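Local coordinates for N-acetylglucosamine-6-phosphate deacetylase (Thermotoga maritima, PDB 1O12), which probably removes the acetyl group from N-acetylglucosamine-6-phosphate, as a metal-dependent hydrolase of the NagA family that binds one divalent metal cation per subunit, at residues 57-62 with 263-268; 83-88 with 304-309; 207-212 with 237-242; 91-96 with 123-128. All blocks are in the same frame, centred on the assembly; numbering follows the deposited sequence.

Interaction 1 of 4, residues 57-62 with 263-268; sequences FVDPHI and VLVTDS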
loop_
_atom_site.group_PDB
_atom_site.type_symbol
_atom_site.label_atom_id
_atom_site.label_comp_id
_atom_site.label_asym_id
_atom_site.label_seq_id
_atom_site.Cartn_x
_atom_site.Cartn_y
_atom_site.Cartn_z
ATOM N N PHE A 57 3.437 16.944 22.491
ATOM C CA PHE A 57 3.937 15.864 21.654
ATOM C C PHE A 57 4.404 14.707 22.523
ATOM O O PHE A 57 4.777 14.903 23.685
ATOM C CB PHE A 57 5.098 16.350 20.792
ATOM C CG PHE A 57 4.720 17.454 19.839
ATOM C CD1 PHE A 57 5.665 18.395 19.430
ATOM C CD2 PHE A 57 3.414 17.552 19.348
ATOM C CE1 PHE A 57 5.317 19.415 18.548
ATOM C CE2 PHE A 57 3.053 18.569 18.467
ATOM C CZ PHE A 57 4.000 19.498 18.068
ATOM N N VAL A 58 4.375 13.512 21.931
ATOM C CA VAL A 58 4.771 12.281 22.569
ATOM C C VAL A 58 5.769 11.526 21.676
ATOM O O VAL A 58 5.451 11.198 20.522
ATOM C CB VAL A 58 3.525 11.389 22.820
ATOM C CG1 VAL A 58 3.966 10.077 23.468
ATOM C CG2 VAL A 58 2.481 12.150 23.703
ATOM N N ASP A 59 6.971 11.246 22.198
ATOM C CA ASP A 59 7.978 10.528 21.420
ATOM C C ASP A 59 8.235 9.203 22.124
ATOM O O ASP A 59 8.951 9.147 23.113
ATOM C CB ASP A 59 9.291 11.317 21.312
ATOM C CG ASP A 59 10.199 10.772 20.211
ATOM O OD1 ASP A 59 9.913 9.656 19.740
ATOM O OD2 ASP A 59 11.188 11.432 19.817
ATOM N N PRO A 60 7.668 8.108 21.588
ATOM C CA PRO A 60 7.841 6.788 22.194
ATOM C C PRO A 60 9.087 6.079 21.733
ATOM O O PRO A 60 9.344 4.945 22.140
ATOM C CB PRO A 60 6.578 6.063 21.756
ATOM C CG PRO A 60 6.407 6.570 20.326
ATOM C CD PRO A 60 6.708 8.054 20.457
ATOM N N HIS A 61 9.869 6.748 20.892
ATOM C CA HIS A 61 11.065 6.126 20.345
ATOM C C HIS A 61 12.196 7.116 20.118
ATOM O O HIS A 61 12.296 7.698 19.040
ATOM C CB HIS A 61 10.716 5.439 19.018
ATOM C CG HIS A 61 11.739 4.455 18.562
ATOM N ND1 HIS A 61 11.491 3.524 17.578
ATOM C CD2 HIS A 61 13.020 4.251 18.953
ATOM C CE1 HIS A 61 12.569 2.788 17.381
ATOM N NE2 HIS A 61 13.511 3.207 18.204
ATOM N N ILE A 62 13.037 7.305 21.133
ATOM C CA ILE A 62 14.196 8.197 21.047
ATOM C C ILE A 62 15.305 7.644 21.958
ATOM O O ILE A 62 15.072 7.408 23.142
ATOM C CB ILE A 62 13.840 9.670 21.468
ATOM C CG1 ILE A 62 15.119 10.507 21.613
ATOM C CG2 ILE A 62 13.049 9.691 22.748
ATOM C CD1 ILE A 62 14.855 11.984 21.923
ATOM N N VAL A 263 2.165 6.842 13.834
ATOM C CA VAL A 263 2.702 7.375 15.066
ATOM C C VAL A 263 4.013 8.070 14.771
ATOM O O VAL A 263 4.974 7.426 14.342
ATOM C CB VAL A 263 2.919 6.251 16.074
ATOM C CG1 VAL A 263 3.982 6.639 17.106
ATOM C CG2 VAL A 263 1.628 5.978 16.776
ATOM N N LEU A 264 4.077 9.379 14.976
ATOM C CA LEU A 264 5.341 10.070 14.692
ATOM C C LEU A 264 6.366 9.640 15.731
ATOM O O LEU A 264 6.034 9.400 16.892
ATOM C CB LEU A 264 5.144 11.582 14.691
ATOM C CG LEU A 264 5.259 12.242 13.316
ATOM C CD1 LEU A 264 4.764 11.315 12.242
ATOM C CD2 LEU A 264 4.500 13.552 13.282
ATOM N N VAL A 265 7.615 9.550 15.317
ATOM C CA VAL A 265 8.674 9.097 16.201
ATOM C C VAL A 265 9.966 9.810 15.758
ATOM O O VAL A 265 10.083 10.261 14.615
ATOM C CB VAL A 265 8.780 7.534 16.052
ATOM C CG1 VAL A 265 10.170 7.112 15.811
ATOM C CG2 VAL A 265 8.161 6.836 17.262
ATOM N N THR A 266 10.947 9.896 16.636
ATOM C CA THR A 266 12.174 10.564 16.280
ATOM C C THR A 266 13.319 9.584 15.974
ATOM O O THR A 266 14.021 9.755 14.973
ATOM C CB THR A 266 12.544 11.568 17.418
ATOM O OG1 THR A 266 12.956 12.814 16.850
ATOM C CG2 THR A 266 13.606 11.014 18.329
ATOM N N ASP A 267 13.480 8.542 16.800
ATOM C CA ASP A 267 14.545 7.544 16.643
ATOM C C ASP A 267 15.871 8.297 16.661
ATOM O O ASP A 267 16.868 7.883 16.079
ATOM C CB ASP A 267 14.378 6.758 15.328
ATOM C CG ASP A 267 15.316 5.509 15.229
ATOM O OD1 ASP A 267 15.443 4.708 16.197
ATOM O OD2 ASP A 267 15.915 5.309 14.145
ATOM N N SER A 268 15.848 9.425 17.343
ATOM C CA SER A 268 16.990 10.293 17.490
ATOM C C SER A 268 18.094 9.659 18.348
ATOM O O SER A 268 17.832 8.835 19.235
ATOM C CB SER A 268 16.505 11.595 18.134
ATOM O OG SER A 268 17.541 12.464 18.520
HETATM O O HOH W 1 3.768 10.070 18.614
#
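Asp-59 and His-61 grip the backbone of Thr-266 and Asp-267 with two hydrogen bonds. The amide N of Thr-266 reaches Asp-59 OD1 at 3.3 Å, on the syn side of the carboxylate but 31° out of its plane, and the amide N of Asp-267 donates to His-61 O at 2.7 Å. OD1 carries a second load: the N of His-61 meets it at 3.1 Å from the opposite face of the carboxylate, closing an Asx turn at the corner the chain takes at Pro-60. Were Asp-59 replaced by an alanine, the amides of His-61 and Thr-266 would probably lose their shared acceptor and this corner would slacken. Proline, short of an amide hydrogen and rigid, suits the corner, and its CG packs on Val-265 CG2 at 3.5 Å. The same methyl touches His-61 CB, so the branched valine fills the space beneath the turn. Both segments belong to the TIM-barrel-like amidohydrolase fold, in which strand 52-59 and strand 262-265 stand next to each other; a water lies within hydrogen-bonding distance of both Val-58 O and Leu-264 O where they do not bond directly. With CG anti to the backbone N (chi1 -164°), the imidazole of His-61 runs alongside the Asp-267 side chain, whose carboxylate carbon lies over one ring face, toward the rim. Asp-267, the predicted proton donor/acceptor, is hydrogen-bonded through OD1 to His-63 NE2. Further out, His-61 NE2 is hydrogen-bonded to Glu-127 OE1, and ND1 lies against Glu-237 OE1 too closely to be taken at face value, while Thr-266 OG1 bonds Leu-305 O.

Interaction 2 of 4, residues 83-88 with 304-309; sequences YSQGVT and TLFFSQ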
loop_
_atom_site.group_PDB
_atom_site.type_symbol
_atom_site.label_atom_id
_atom_site.label_comp_id
_atom_site.label_asym_id
_atom_site.label_seq_id
_atom_site.Cartn_x
_atom_site.Cartn_y
_atom_site.Cartn_z
ATOM N N TYR A 83 11.558 19.477 25.965
ATOM C CA TYR A 83 10.537 20.481 26.192
ATOM C C TYR A 83 10.637 21.545 25.110
ATOM O O TYR A 83 9.630 22.127 24.704
ATOM C CB TYR A 83 10.684 21.100 27.586
ATOM C CG TYR A 83 10.187 20.182 28.694
ATOM C CD1 TYR A 83 8.965 19.507 28.571
ATOM C CD2 TYR A 83 10.931 19.982 29.871
ATOM C CE1 TYR A 83 8.505 18.660 29.577
ATOM C CE2 TYR A 83 10.471 19.136 30.888
ATOM C CZ TYR A 83 9.268 18.482 30.725
ATOM O OH TYR A 83 8.819 17.629 31.681
ATOM N N SER A 84 11.851 21.788 24.623
ATOM C CA SER A 84 12.067 22.777 23.562
ATOM C C SER A 84 11.582 22.254 22.217
ATOM O O SER A 84 11.667 22.953 21.219
ATOM C CB SER A 84 13.539 23.122 23.421
ATOM O OG SER A 84 14.260 22.032 22.885
ATOM N N GLN A 85 11.102 21.017 22.185
ATOM C CA GLN A 85 10.579 20.444 20.957
ATOM C C GLN A 85 9.086 20.213 21.157
ATOM O O GLN A 85 8.416 19.617 20.310
ATOM C CB GLN A 85 11.295 19.128 20.634
ATOM C CG GLN A 85 12.731 19.315 20.254
ATOM C CD GLN A 85 12.884 20.243 19.073
ATOM O OE1 GLN A 85 12.268 20.038 18.048
ATOM N NE2 GLN A 85 13.706 21.276 19.216
ATOM N N GLY A 86 8.580 20.697 22.294
ATOM C CA GLY A 86 7.171 20.562 22.619
ATOM C C GLY A 86 6.784 19.186 23.131
ATOM O O GLY A 86 5.600 18.925 23.341
ATOM N N VAL A 87 7.775 18.308 23.329
ATOM C CA VAL A 87 7.552 16.946 23.817
ATOM C C VAL A 87 7.324 16.911 25.326
ATOM O O VAL A 87 8.187 17.304 26.105
ATOM C CB VAL A 87 8.758 16.027 23.513
ATOM C CG1 VAL A 87 8.513 14.649 24.120
ATOM C CG2 VAL A 87 8.984 15.912 21.973
ATOM N N THR A 88 6.161 16.433 25.737
ATOM C CA THR A 88 5.830 16.354 27.144
ATOM C C THR A 88 5.724 14.915 27.701
ATOM O O THR A 88 5.402 14.720 28.870
ATOM C CB THR A 88 4.530 17.106 27.416
ATOM O OG1 THR A 88 3.515 16.636 26.526
ATOM C CG2 THR A 88 4.730 18.588 27.218
ATOM N N THR A 304 18.921 12.250 13.422
ATOM C CA THR A 304 19.266 13.452 14.190
ATOM C C THR A 304 18.042 14.379 14.106
ATOM O O THR A 304 18.115 15.574 14.340
ATOM C CB THR A 304 20.537 14.155 13.636
ATOM O OG1 THR A 304 20.314 14.576 12.284
ATOM C CG2 THR A 304 21.714 13.197 13.673
ATOM N N LEU A 305 16.905 13.771 13.789
ATOM C CA LEU A 305 15.634 14.451 13.636
ATOM C C LEU A 305 15.070 14.971 14.962
ATOM O O LEU A 305 14.902 14.194 15.892
ATOM C CB LEU A 305 14.652 13.463 13.003
ATOM C CG LEU A 305 13.242 13.955 12.681
ATOM C CD1 LEU A 305 13.301 15.068 11.667
ATOM C CD2 LEU A 305 12.427 12.799 12.159
ATOM N N PHE A 306 14.800 16.275 15.059
ATOM C CA PHE A 306 14.195 16.837 16.274
ATOM C C PHE A 306 12.697 16.592 16.135
ATOM O O PHE A 306 12.162 16.690 15.034
ATOM C CB PHE A 306 14.446 18.344 16.409
ATOM C CG PHE A 306 15.835 18.705 16.870
ATOM C CD1 PHE A 306 16.665 17.765 17.465
ATOM C CD2 PHE A 306 16.310 20.017 16.732
ATOM C CE1 PHE A 306 17.937 18.117 17.914
ATOM C CE2 PHE A 306 17.590 20.370 17.183
ATOM C CZ PHE A 306 18.394 19.420 17.771
ATOM N N PHE A 307 12.010 16.275 17.228
ATOM C CA PHE A 307 10.594 15.992 17.106
ATOM C C PHE A 307 9.884 17.108 16.368
ATOM O O PHE A 307 9.072 16.870 15.468
ATOM C CB PHE A 307 9.940 15.782 18.457
ATOM C CG PHE A 307 8.641 15.040 18.356
ATOM C CD1 PHE A 307 7.462 15.716 18.063
ATOM C CD2 PHE A 307 8.618 13.650 18.454
ATOM C CE1 PHE A 307 6.280 15.009 17.861
ATOM C CE2 PHE A 307 7.454 12.927 18.259
ATOM C CZ PHE A 307 6.278 13.601 17.959
ATOM N N SER A 308 10.195 18.335 16.750
ATOM C CA SER A 308 9.595 19.507 16.118
ATOM C C SER A 308 9.714 19.487 14.587
ATOM O O SER A 308 8.779 19.886 13.880
ATOM C CB SER A 308 10.256 20.768 16.656
ATOM O OG SER A 308 9.557 21.899 16.222
ATOM N N GLN A 309 10.861 19.033 14.081
ATOM C CA GLN A 309 11.094 18.977 12.648
ATOM C C GLN A 309 10.259 17.855 12.056
ATOM O O GLN A 309 9.769 17.964 10.941
ATOM C CB GLN A 309 12.577 18.746 12.349
ATOM C CG GLN A 309 12.961 19.004 10.880
ATOM C CD GLN A 309 12.567 20.407 10.421
ATOM O OE1 GLN A 309 12.994 21.401 11.003
ATOM N NE2 GLN A 309 11.744 20.487 9.375
#
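Gln-85 and Val-87 pack against the first turn of helix 307-318, and the tight side of the contact is apolar. Val-87 CG2 sits 3.6 Å from Phe-307 CB and also touches CG of that ring, the two side chains crossing at about a right angle. The compact valine suits a strand residue and lets this one methyl lie against Phe-307, whose ring goes on inward to meet Phe-57. At the partly exposed Phe-306 the ring is met more loosely: the NE2 end of Gln-85 nears it, 3.8 Å from CD2, with amide and ring planes 44° apart. The glutamine bends back at chi2 (-57°), which carries its amide to the helix start, where Phe-306 holds the N-cap position. Just before Val-87, Gly-86 takes the positive phi of a Schellman motif that ends helix 75-83, so the contact sets the end of one helix beside the beginning of another. Ser-308 N donates to Gln-85 OE1 at about 3.0 Å, though the position of OE1 is doubtful. Cutting the glutamine back to an alanine is likely to deprive that amide of its acceptor and open a gap beside Phe-306. An uncharged side-chain carbonyl thus appears to serve a first-turn amide that no preceding helical turn can satisfy.

Interaction 3 of 4, residues 207-212 with 237-242; sequences ITHFPN and ELICDG. With FE (Fe (III) ion), chain C.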
loop_
_atom_site.group_PDB
_atom_site.type_symbol
_atom_site.label_atom_id
_atom_site.label_comp_id
_atom_site.label_asym_id
_atom_site.label_seq_id
_atom_site.Cartn_x
_atom_site.Cartn_y
_atom_site.Cartn_z
ATOM N N ILE A 207 3.733 -1.536 14.715
ATOM C CA ILE A 207 4.972 -1.852 13.995
ATOM C C ILE A 207 6.045 -0.740 14.210
ATOM O O ILE A 207 5.755 0.457 14.040
ATOM C CB ILE A 207 4.682 -2.058 12.519
ATOM C CG1 ILE A 207 3.828 -3.320 12.362
ATOM C CG2 ILE A 207 6.004 -2.172 11.733
ATOM C CD1 ILE A 207 3.490 -3.662 10.948
ATOM N N THR A 208 7.258 -1.152 14.614
ATOM C CA THR A 208 8.375 -0.242 14.923
ATOM C C THR A 208 9.064 0.277 13.649
ATOM O O THR A 208 9.412 -0.495 12.749
ATOM C CB THR A 208 9.394 -0.952 15.925
ATOM O OG1 THR A 208 8.708 -1.240 17.143
ATOM C CG2 THR A 208 10.609 -0.075 16.262
ATOM N N HIS A 209 9.281 1.592 13.630
ATOM C CA HIS A 209 9.791 2.352 12.477
ATOM C C HIS A 209 9.623 1.647 11.129
ATOM O O HIS A 209 10.562 1.083 10.561
ATOM C CB HIS A 209 11.232 2.876 12.676
ATOM C CG HIS A 209 12.227 1.837 13.068
ATOM N ND1 HIS A 209 12.222 0.565 12.547
ATOM C CD2 HIS A 209 13.267 1.887 13.933
ATOM C CE1 HIS A 209 13.214 -0.129 13.079
ATOM N NE2 HIS A 209 13.862 0.650 13.925
ATOM N N PHE A 210 8.372 1.678 10.666
ATOM C CA PHE A 210 7.919 1.098 9.399
ATOM C C PHE A 210 8.443 1.974 8.258
ATOM O O PHE A 210 8.334 3.200 8.307
ATOM C CB PHE A 210 6.383 1.100 9.390
ATOM C CG PHE A 210 5.761 0.596 8.112
ATOM C CD1 PHE A 210 5.320 -0.720 8.013
ATOM C CD2 PHE A 210 5.594 1.446 7.016
ATOM C CE1 PHE A 210 4.727 -1.186 6.861
ATOM C CE2 PHE A 210 5.001 0.995 5.851
ATOM C CZ PHE A 210 4.563 -0.325 5.767
ATOM N N PRO A 211 8.986 1.358 7.200
ATOM C CA PRO A 211 9.139 -0.085 7.011
ATOM C C PRO A 211 10.593 -0.511 7.173
ATOM O O PRO A 211 10.982 -1.582 6.703
ATOM C CB PRO A 211 8.688 -0.266 5.590
ATOM C CG PRO A 211 9.390 0.897 4.946
ATOM C CD PRO A 211 9.173 2.051 5.914
ATOM N N ASN A 212 11.401 0.322 7.814
ATOM C CA ASN A 212 12.808 -0.051 7.980
ATOM C C ASN A 212 12.930 -1.298 8.868
ATOM O O ASN A 212 12.239 -1.425 9.881
ATOM C CB ASN A 212 13.617 1.092 8.610
ATOM C CG ASN A 212 13.267 2.472 8.035
ATOM O OD1 ASN A 212 12.566 3.268 8.682
ATOM N ND2 ASN A 212 13.766 2.764 6.827
ATOM N N GLU A 237 4.888 3.307 13.186
ATOM C CA GLU A 237 5.635 4.484 13.547
ATOM C C GLU A 237 6.481 4.867 12.319
ATOM O O GLU A 237 6.955 4.012 11.599
ATOM C CB GLU A 237 6.442 4.264 14.854
ATOM C CG GLU A 237 7.698 3.467 14.797
ATOM C CD GLU A 237 8.367 3.310 16.173
ATOM O OE1 GLU A 237 9.571 3.005 16.190
ATOM O OE2 GLU A 237 7.709 3.466 17.235
ATOM N N LEU A 238 6.609 6.161 12.062
ATOM C CA LEU A 238 7.357 6.646 10.916
ATOM C C LEU A 238 8.416 7.699 11.284
ATOM O O LEU A 238 8.136 8.630 12.028
ATOM C CB LEU A 238 6.407 7.291 9.912
ATOM C CG LEU A 238 5.122 6.685 9.367
ATOM C CD1 LEU A 238 4.596 7.664 8.294
ATOM C CD2 LEU A 238 5.348 5.283 8.766
ATOM N N ILE A 239 9.624 7.562 10.757
ATOM C CA ILE A 239 10.661 8.558 11.017
ATOM C C ILE A 239 10.627 9.550 9.850
ATOM O O ILE A 239 11.103 9.221 8.770
ATOM C CB ILE A 239 12.056 7.907 11.092
ATOM C CG1 ILE A 239 12.109 6.921 12.260
ATOM C CG2 ILE A 239 13.142 8.990 11.226
ATOM C CD1 ILE A 239 13.254 5.926 12.160
ATOM N N CYS A 240 10.076 10.750 10.051
ATOM C CA CYS A 240 9.977 11.709 8.959
ATOM C C CYS A 240 11.129 12.644 8.709
ATOM O O CYS A 240 10.959 13.856 8.727
ATOM C CB CYS A 240 8.726 12.537 9.101
ATOM S SG CYS A 240 7.326 11.526 8.889
ATOM N N ASP A 241 12.282 12.066 8.420
ATOM C CA ASP A 241 13.482 12.827 8.184
ATOM C C ASP A 241 13.856 12.902 6.716
ATOM O O ASP A 241 14.881 13.481 6.370
ATOM C CB ASP A 241 14.648 12.231 8.973
ATOM C CG ASP A 241 14.900 10.780 8.639
ATOM O OD1 ASP A 241 15.796 10.199 9.286
ATOM O OD2 ASP A 241 14.223 10.215 7.749
ATOM N N GLY A 242 13.028 12.314 5.865
ATOM C CA GLY A 242 13.297 12.340 4.435
ATOM C C GLY A 242 14.311 11.310 3.984
ATOM O O GLY A 242 14.513 11.128 2.782
HETATM FE FE FE C . 15.729 -0.006 15.129
HETATM O O HOH W 2 10.131 5.040 9.782
#
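Glu-237 holds the 207-212 segment through three hydrogen bonds, at the C-terminal ends of neighbouring parallel strands of the amidohydrolase barrel. Its amide N donates almost straight to Ile-207 O at 3.1 Å, and its carbonyl O receives the N of Phe-210 at 2.9 Å. The carboxylate folds over between them, because CG stands between the backbone N and carbonyl carbon (chi1 77°); OE1 then accepts from His-209 N, though the place of this N is less certain. A glutamate suits this buried position, since its second oxygen, OE2, pairs with Arg-206 in a salt bridge. The backbone so fixed carries His-209, which binds the iron(III) ion through NE2 at 2.3 Å; Glu-127 and His-188 supply the other protein ligands. One face of this imidazole has Thr-208 CG2 over its centre, 3.9 Å above the plane, while ND1 makes a weak hydrogen bond with Asn-212 O. Packing continues outward with Ile-239 CD1 against His-209 CB at 3.7 Å and Leu-238 CD2 beside Phe-210. Pro-211, preceded by a cis peptide bond, lays CB over the Phe-210 ring. Asn-212 ND2 is hydrogen-bonded to His-244 O. A water gives hydrogens to Phe-210 O and Asn-212 OD1 and accepts one from Ile-239 N at 2.8 Å.

Interaction 4 of 4, residues 91-96 with 123-128; sequences LATTVS and GVHLEG. With FE (Fe (III) ion), chain C.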
loop_
_atom_site.group_PDB
_atom_site.type_symbol
_atom_site.label_atom_id
_atom_site.label_comp_id
_atom_site.label_asym_id
_atom_site.label_seq_id
_atom_site.Cartn_x
_atom_site.Cartn_y
_atom_site.Cartn_z
ATOM N N LEU A 91 9.709 8.119 25.901
ATOM C CA LEU A 91 10.177 6.811 26.302
ATOM C C LEU A 91 11.637 6.730 25.870
ATOM O O LEU A 91 11.948 6.733 24.665
ATOM C CB LEU A 91 9.339 5.742 25.582
ATOM C CG LEU A 91 8.390 4.771 26.290
ATOM C CD1 LEU A 91 7.697 5.422 27.467
ATOM C CD2 LEU A 91 7.394 4.230 25.251
ATOM N N ALA A 92 12.519 6.699 26.867
ATOM C CA ALA A 92 13.960 6.570 26.661
ATOM C C ALA A 92 14.099 5.163 26.099
ATOM O O ALA A 92 13.770 4.194 26.745
ATOM C CB ALA A 92 14.682 6.704 27.988
ATOM N N THR A 93 14.581 5.066 24.876
ATOM C CA THR A 93 14.681 3.801 24.170
ATOM C C THR A 93 16.064 3.207 24.185
ATOM O O THR A 93 17.052 3.894 23.960
ATOM C CB THR A 93 14.212 4.006 22.704
ATOM O OG1 THR A 93 13.021 4.808 22.720
ATOM C CG2 THR A 93 13.915 2.670 22.012
ATOM N N THR A 94 16.130 1.913 24.435
ATOM C CA THR A 94 17.407 1.221 24.477
ATOM C C THR A 94 17.691 0.568 23.136
ATOM O O THR A 94 16.886 0.637 22.204
ATOM C CB THR A 94 17.360 0.109 25.519
ATOM O OG1 THR A 94 16.301 -0.804 25.181
ATOM C CG2 THR A 94 17.090 0.685 26.908
ATOM N N VAL A 95 18.861 -0.049 23.031
ATOM C CA VAL A 95 19.206 -0.808 21.837
ATOM C C VAL A 95 19.524 -2.208 22.387
ATOM O O VAL A 95 19.460 -2.404 23.595
ATOM C CB VAL A 95 20.423 -0.213 21.104
ATOM C CG1 VAL A 95 20.027 1.083 20.444
ATOM C CG2 VAL A 95 21.566 0.014 22.071
ATOM N N SER A 96 19.826 -3.182 21.533
ATOM C CA SER A 96 20.161 -4.517 22.029
ATOM C C SER A 96 21.357 -4.410 22.984
ATOM O O SER A 96 22.341 -3.702 22.716
ATOM C CB SER A 96 20.495 -5.460 20.880
ATOM O OG SER A 96 19.334 -5.729 20.119
ATOM N N GLY A 123 8.741 6.150 30.764
ATOM C CA GLY A 123 9.426 4.917 31.063
ATOM C C GLY A 123 10.489 4.571 30.042
ATOM O O GLY A 123 11.122 5.451 29.428
ATOM N N VAL A 124 10.644 3.271 29.828
ATOM C CA VAL A 124 11.654 2.785 28.930
ATOM C C VAL A 124 11.113 1.932 27.808
ATOM O O VAL A 124 10.263 1.077 28.033
ATOM C CB VAL A 124 12.704 1.988 29.725
ATOM C CG1 VAL A 124 13.650 1.226 28.776
ATOM C CG2 VAL A 124 13.480 2.957 30.609
ATOM N N HIS A 125 11.606 2.191 26.599
ATOM C CA HIS A 125 11.216 1.419 25.414
ATOM C C HIS A 125 12.409 0.533 25.109
ATOM O O HIS A 125 13.518 1.013 24.787
ATOM C CB HIS A 125 10.898 2.335 24.222
ATOM C CG HIS A 125 10.652 1.607 22.936
ATOM N ND1 HIS A 125 10.266 2.256 21.778
ATOM C CD2 HIS A 125 10.769 0.297 22.612
ATOM C CE1 HIS A 125 10.161 1.377 20.796
ATOM N NE2 HIS A 125 10.461 0.180 21.274
ATOM N N LEU A 126 12.172 -0.768 25.264
ATOM C CA LEU A 126 13.203 -1.761 25.049
ATOM C C LEU A 126 13.167 -2.256 23.605
ATOM O O LEU A 126 12.366 -3.137 23.248
ATOM C CB LEU A 126 13.028 -2.930 26.043
ATOM C CG LEU A 126 13.099 -2.658 27.561
ATOM C CD1 LEU A 126 12.634 -3.875 28.336
ATOM C CD2 LEU A 126 14.510 -2.329 27.970
ATOM N N GLU A 127 14.027 -1.649 22.787
ATOM C CA GLU A 127 14.154 -2.005 21.382
ATOM C C GLU A 127 15.245 -3.057 21.332
ATOM O O GLU A 127 16.420 -2.748 21.454
ATOM C CB GLU A 127 14.581 -0.800 20.542
ATOM C CG GLU A 127 14.245 -0.952 19.051
ATOM C CD GLU A 127 15.097 -0.086 18.158
ATOM O OE1 GLU A 127 15.186 1.143 18.358
ATOM O OE2 GLU A 127 15.695 -0.644 17.232
ATOM N N GLY A 128 14.855 -4.302 21.139
ATOM C CA GLY A 128 15.839 -5.358 21.146
ATOM C C GLY A 128 15.852 -5.810 22.599
ATOM O O GLY A 128 15.261 -5.141 23.443
HETATM FE FE FE C . 15.729 -0.006 15.129
HETATM O O HOH W 3 17.260 -3.858 24.908
#
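Thr-93 and His-125 both turn a group anti to the backbone N, CG2 in the threonine and CG in the histidine (chi1 173°), and this lays the methyl over the imidazole. They are neighbours on one face of two parallel strands of the beta-alpha-beta unit made of strand 87-93, helix 99-115 and strand 121-127, a building block of the amidohydrolase barrel. CG2 stands 3.8 Å from the ring centroid of His-125 in a CH-pi contact, 22° off the ring normal. Threonine suits the site because its other branch is polar: OG1 donates to Leu-91 O. The histidine ring is held from turning by Pro-60 O at ND1 and Thr-163 OG1 at NE2. Between the backbones, His-125 N donates to Ala-92 O at 3.0 Å, and Thr-94 N to His-125 O at 2.8 Å. Leu-91 lays CD1 on Gly-123, where the backbone angles would jam any side chain against the preceding carbonyl O. Val-124, on the other face, meets Thr-94 CG2 with CG1, near helix 99-115. Beyond the strand pair, a water accepts from Thr-94 OG1 and donates to Val-95 O and Gly-128 O. Glu-127, its chain extended beyond CG, uses OE2 twice: it is hydrogen-bonded to His-139 NE2 and binds the iron(III) ion at 2.2 Å.

Interactions 3 and 4 meet at the iron(III) ion: His-209 NE2 and Glu-127 OE2 lie 4.0 Å apart, though the centres of the two contacts are about 16 Å apart. Interaction 1 lies nearer to each, its centre about 10 Å from that of interaction 3 and 12 Å from that of interaction 4. Its His-61 faces both, with NE2 2.7 Å from Glu-127 OE1 and ND1 2.4 Å from Glu-237 OE1, the latter too short to be trusted. Interaction 2 lies farther from the metal, yet Phe-57 O receives Thr-88 N at 2.9 Å, tying it to interaction 1 through neighbouring strands 52-59 and 87-93. Strand 87-93 continues from interaction 2 into interaction 4.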